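PDB 6Y01: p450 cytochrome, putative from Rippkaea orientalis, which binds the molybdenum cofactor (Moco) and probably serves as its carrier, storing or handing on the cofactor in this phototrophic bacterium. Local coordinates for residues Leu72-Pro78 against Val89-Thr95; Pro134-Leu138 against Val156-Pro162. One frame throughout, in Å; residues are numbered along the deposited sequence.

Interaction 1 (Leu72-Pro78 against Val89-Thr95)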
# COMPACT_ATOMS: atom_id res chain seq x y z
N LEU D 72 13.88 19.19 -11.55
CA LEU D 72 13.87 18.11 -10.55
C LEU D 72 12.91 17.01 -10.99
O LEU D 72 11.79 17.31 -11.48
CB LEU D 72 13.39 18.68 -9.24
CG LEU D 72 13.36 17.72 -8.05
CD1 LEU D 72 14.74 17.25 -7.66
CD2 LEU D 72 12.66 18.38 -6.88
N THR D 73 13.37 15.80 -10.87
CA THR D 73 12.60 14.61 -11.21
C THR D 73 12.40 13.70 -10.00
O THR D 73 13.32 13.40 -9.28
CB THR D 73 13.24 13.84 -12.36
OG1 THR D 73 14.55 13.46 -11.95
CG2 THR D 73 13.29 14.69 -13.62
N ILE D 74 11.15 13.22 -9.85
CA ILE D 74 10.77 12.30 -8.77
C ILE D 74 10.29 11.01 -9.44
O ILE D 74 9.51 11.09 -10.43
CB ILE D 74 9.60 12.85 -7.95
CG1 ILE D 74 9.75 14.30 -7.52
CG2 ILE D 74 9.34 11.92 -6.75
CD1 ILE D 74 10.96 14.60 -6.66
N GLY D 75 10.77 9.89 -8.93
CA GLY D 75 10.28 8.60 -9.44
C GLY D 75 9.64 7.82 -8.30
O GLY D 75 10.24 7.69 -7.24
N ILE D 76 8.44 7.30 -8.54
CA ILE D 76 7.68 6.49 -7.54
C ILE D 76 7.83 5.05 -7.98
O ILE D 76 7.15 4.62 -8.90
CB ILE D 76 6.22 6.90 -7.45
CG1 ILE D 76 6.02 8.39 -7.29
CG2 ILE D 76 5.56 6.13 -6.34
CD1 ILE D 76 6.68 8.98 -6.09
N LEU D 77 8.76 4.34 -7.34
CA LEU D 77 9.19 3.04 -7.83
C LEU D 77 8.32 1.95 -7.23
O LEU D 77 8.04 1.96 -6.02
CB LEU D 77 10.65 2.78 -7.44
CG LEU D 77 11.67 3.81 -7.98
CD1 LEU D 77 13.00 3.39 -7.53
CD2 LEU D 77 11.61 3.89 -9.45
N PRO D 78 7.96 0.96 -8.05
CA PRO D 78 7.15 -0.16 -7.55
C PRO D 78 7.94 -1.22 -6.79
O PRO D 78 7.39 -1.97 -6.01
CB PRO D 78 6.56 -0.74 -8.85
CG PRO D 78 7.61 -0.45 -9.91
CD PRO D 78 8.16 0.90 -9.50
N VAL D 89 16.46 10.14 -12.77
CA VAL D 89 15.56 10.31 -11.61
C VAL D 89 16.37 10.87 -10.47
O VAL D 89 17.31 10.17 -10.00
CB VAL D 89 14.94 8.97 -11.19
CG1 VAL D 89 14.17 9.12 -9.83
CG2 VAL D 89 14.08 8.39 -12.31
N ASP D 90 16.04 12.05 -9.98
CA ASP D 90 16.81 12.68 -8.86
C ASP D 90 16.41 12.10 -7.49
O ASP D 90 17.27 11.88 -6.64
CB ASP D 90 16.56 14.18 -8.80
CG ASP D 90 17.07 14.93 -10.01
OD1 ASP D 90 18.16 14.57 -10.51
OD2 ASP D 90 16.36 15.83 -10.51
N ILE D 91 15.10 11.88 -7.31
CA ILE D 91 14.55 11.43 -6.02
C ILE D 91 13.78 10.13 -6.25
O ILE D 91 12.78 10.15 -6.95
CB ILE D 91 13.62 12.50 -5.41
CG1 ILE D 91 14.32 13.85 -5.22
CG2 ILE D 91 12.98 11.97 -4.10
CD1 ILE D 91 15.46 13.81 -4.27
N ALA D 92 14.32 9.05 -5.77
CA ALA D 92 13.72 7.71 -5.90
C ALA D 92 12.92 7.40 -4.64
O ALA D 92 13.49 7.11 -3.58
CB ALA D 92 14.81 6.69 -6.12
N ILE D 93 11.59 7.42 -4.80
CA ILE D 93 10.69 7.00 -3.71
C ILE D 93 10.45 5.51 -3.92
O ILE D 93 9.86 5.12 -4.92
CB ILE D 93 9.39 7.79 -3.74
CG1 ILE D 93 9.62 9.29 -3.71
CG2 ILE D 93 8.42 7.33 -2.63
CD1 ILE D 93 10.36 9.78 -2.51
N VAL D 94 10.95 4.71 -3.00
CA VAL D 94 10.96 3.24 -3.15
C VAL D 94 9.73 2.72 -2.36
O VAL D 94 9.70 2.91 -1.17
CB VAL D 94 12.23 2.62 -2.60
CG1 VAL D 94 12.24 1.11 -2.75
CG2 VAL D 94 13.46 3.26 -3.30
N THR D 95 8.75 2.18 -3.08
CA THR D 95 7.47 1.87 -2.39
C THR D 95 7.38 0.41 -1.98
O THR D 95 6.65 0.16 -1.01
CB THR D 95 6.26 2.27 -3.23
OG1 THR D 95 6.04 1.37 -4.29
CG2 THR D 95 6.32 3.71 -3.66

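Interaction 2 (Pro134-Leu138 against Val156-Pro162)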
# COMPACT_ATOMS: atom_id res chain seq x y z
N PRO D 134 -7.09 16.54 -12.09
CA PRO D 134 -7.07 16.96 -13.48
C PRO D 134 -6.20 16.02 -14.32
O PRO D 134 -5.05 15.69 -13.90
CB PRO D 134 -6.46 18.37 -13.46
CG PRO D 134 -6.57 18.80 -12.05
CD PRO D 134 -6.49 17.54 -11.20
N VAL D 135 -6.74 15.61 -15.46
CA VAL D 135 -6.06 14.67 -16.36
C VAL D 135 -6.05 15.24 -17.75
O VAL D 135 -7.09 15.66 -18.25
CB VAL D 135 -6.70 13.28 -16.36
CG1 VAL D 135 -6.04 12.39 -17.41
CG2 VAL D 135 -6.64 12.65 -14.99
N ILE D 136 -4.85 15.20 -18.36
CA ILE D 136 -4.68 15.58 -19.77
C ILE D 136 -4.26 14.35 -20.54
O ILE D 136 -3.25 13.72 -20.18
CB ILE D 136 -3.64 16.70 -19.92
CG1 ILE D 136 -4.04 17.93 -19.11
CG2 ILE D 136 -3.43 17.02 -21.38
CD1 ILE D 136 -2.94 18.98 -19.01
N LEU D 137 -4.98 14.04 -21.61
CA LEU D 137 -4.60 12.95 -22.52
C LEU D 137 -3.86 13.53 -23.72
O LEU D 137 -4.37 14.40 -24.39
CB LEU D 137 -5.85 12.20 -22.97
CG LEU D 137 -6.74 11.68 -21.83
CD1 LEU D 137 -7.97 10.97 -22.43
CD2 LEU D 137 -5.99 10.75 -20.93
N LEU D 138 -2.71 12.96 -23.98
CA LEU D 138 -1.89 13.29 -25.18
C LEU D 138 -1.62 11.98 -25.92
O LEU D 138 -0.65 11.26 -25.60
CB LEU D 138 -0.63 14.03 -24.73
CG LEU D 138 0.26 14.48 -25.87
CD1 LEU D 138 -0.35 15.60 -26.67
CD2 LEU D 138 1.57 14.93 -25.29
N VAL D 156 -12.04 15.22 -18.15
CA VAL D 156 -10.74 14.96 -18.77
C VAL D 156 -10.47 15.99 -19.89
O VAL D 156 -11.38 16.42 -20.58
CB VAL D 156 -10.73 13.52 -19.27
CG1 VAL D 156 -11.60 13.32 -20.48
CG2 VAL D 156 -9.33 13.06 -19.55
N TRP D 157 -9.22 16.36 -20.06
CA TRP D 157 -8.78 17.27 -21.14
C TRP D 157 -8.01 16.49 -22.20
O TRP D 157 -7.28 15.57 -21.86
CB TRP D 157 -7.87 18.36 -20.59
CG TRP D 157 -8.62 19.49 -19.96
CD1 TRP D 157 -9.11 20.62 -20.56
CD2 TRP D 157 -8.86 19.64 -18.57
NE1 TRP D 157 -9.69 21.44 -19.63
CE2 TRP D 157 -9.56 20.86 -18.40
CE3 TRP D 157 -8.58 18.85 -17.46
CZ2 TRP D 157 -9.97 21.29 -17.15
CZ3 TRP D 157 -9.01 19.27 -16.23
CH2 TRP D 157 -9.67 20.49 -16.07
N ILE D 158 -8.18 16.86 -23.45
CA ILE D 158 -7.48 16.26 -24.60
C ILE D 158 -6.52 17.31 -25.17
O ILE D 158 -6.97 18.35 -25.61
CB ILE D 158 -8.45 15.80 -25.69
CG1 ILE D 158 -9.58 14.95 -25.10
CG2 ILE D 158 -7.68 15.06 -26.78
CD1 ILE D 158 -9.16 13.70 -24.47
N ALA D 159 -5.23 17.02 -25.13
CA ALA D 159 -4.22 17.96 -25.64
C ALA D 159 -3.84 17.62 -27.07
O ALA D 159 -3.85 16.45 -27.46
CB ALA D 159 -2.97 17.97 -24.78
N SER D 160 -3.41 18.64 -27.80
CA SER D 160 -2.98 18.51 -29.21
C SER D 160 -1.46 18.39 -29.33
O SER D 160 -0.99 17.99 -30.39
CB SER D 160 -3.49 19.70 -30.02
OG SER D 160 -3.10 20.94 -29.41
N SER D 161 -0.71 18.74 -28.30
CA SER D 161 0.76 18.81 -28.36
C SER D 161 1.31 18.97 -26.97
O SER D 161 0.59 19.32 -26.04
CB SER D 161 1.20 20.00 -29.19
OG SER D 161 0.86 21.20 -28.52
N PRO D 162 2.63 18.76 -26.76
CA PRO D 162 3.25 19.07 -25.48
C PRO D 162 3.02 20.52 -25.05
O PRO D 162 2.70 20.76 -23.89
CB PRO D 162 4.73 18.73 -25.73
CG PRO D 162 4.64 17.63 -26.74
CD PRO D 162 3.55 18.09 -27.68

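Interaction 1 (Leu72-Pro78 against Val89-Thr95)
Strands 73-77 and 91-94 pair in parallel at one end of the Rossmann-type sheet, 91-94 being its outermost strand within the chain; the axes of these short segments approach to 4.8 Å, with 18° between their directions. Alternating backbone bonds fix the register: Ile91 N to Thr73 O, Gly75 N to Ile91 O, Ile93 N to Gly75 O at 2.8 Å, and Leu77 N to Ile93 O. Polar side chains close both ends. At the start, Thr73 N donates to Asp90 OD2 (3.0 Å) on its anti side, 33° out of the carboxylate plane, while Asp90 N donates to Thr73 OG1 at 2.8 Å and adds a weak second bond to Thr73 O. Asp90 OD2 also forms a salt bridge with Lys67, and Thr73 OG1 bonds to Ala88 O. At the far end Leu77 O accepts from both Thr95 N and Thr95 OG1, the latter at 2.7 Å; with chi1 at 75°, the hydroxyl sits between its own backbone N and carbonyl carbon, close to that main-chain N. On one face Ile74 and Ile91 lie side by side, pointing the same way, with Ile74 CD1 3.6 Å from Ile91 CB; Ile76 meets Ile93 likewise. On the other face Leu77 CD1 rests 4.0 Å from Ala92 CB, and Val89 CG1 comes to 3.6 Å from Gly75 N, where a side chain on Gly75 would be tight. A second subunit packs on Leu72, Ile91, Ile93 and Val94. The chemistry implies an apolar middle whose register is set by main-chain bonds, with the carboxylate and the two threonine hydroxyls securing the strand ends.

Interaction 2 (Pro134-Leu138 against Val156-Pro162)
Val135 and Trp157 begin a short parallel pairing in which three main-chain bonds, all near 170° at hydrogen, satisfy alternating donors and acceptors: Trp157 N to Val135 O (2.9 Å), Leu137 N to Trp157 O (2.8 Å) and Ala159 N to Leu137 O (2.9 Å). Trp157 O also receives a CA-H contact from Ile136, while the backbone groups of Ile136 and Leu138 facing the other way bond to Val112, Ala114 and Gly116, on and just past strand 111-115. Val135 O lies in the plane of the Trp157 ring, at its edge, 3.6 Å from Trp157 CE3. Beyond the strand, Ser160 N bonds to Asn164 OD1 and Ser161 OG, at the N-cap of helix 162-176, accepts from Asn164 N; Ser161 N, buried beneath Leu138 CD1, has no partner in the model. Leu137 turns CG anti to its carbonyl carbon (chi1 -54°), which brings CD1 to 3.6 Å from Ile158 CD1 and CG to 3.7 Å from Val156 CG2. An alanine in place of Leu137 would probably open a gap beside Val156 CG2 and Ile158 CD1, leaving these methyls without their apolar partner. On the other face Ile136 CG2 meets Ala159 CB at 3.6 Å. Strand 135-138, helix 142-151 and strand 157-158 form a beta-alpha-beta crossover, the right-handed connection typical of Rossmann-type folds.

In the fold
Both interactions pair parallel strands at opposite borders of one sheet, on opposite sides of the chain's centre, with centres 23 Å apart and no touch between them. Each joins a strand outermost within this chain to its inner neighbour, yet their surroundings differ. Interaction 1 is the more buried, 11 of its 14 touching residues being buried and none exposed, and a second subunit reaches its edge strand. Interaction 2 is partly buried, meets no other chain, and has Ile158 and Ser160 exposed. Residues 72-78 and 89-95 are linked without helix or strand and add side-chain bonds between the strands; 134-138 and 156-162 flank helix 142-151, rely on backbone bonds across the pair, and lead into a serine-capped helix.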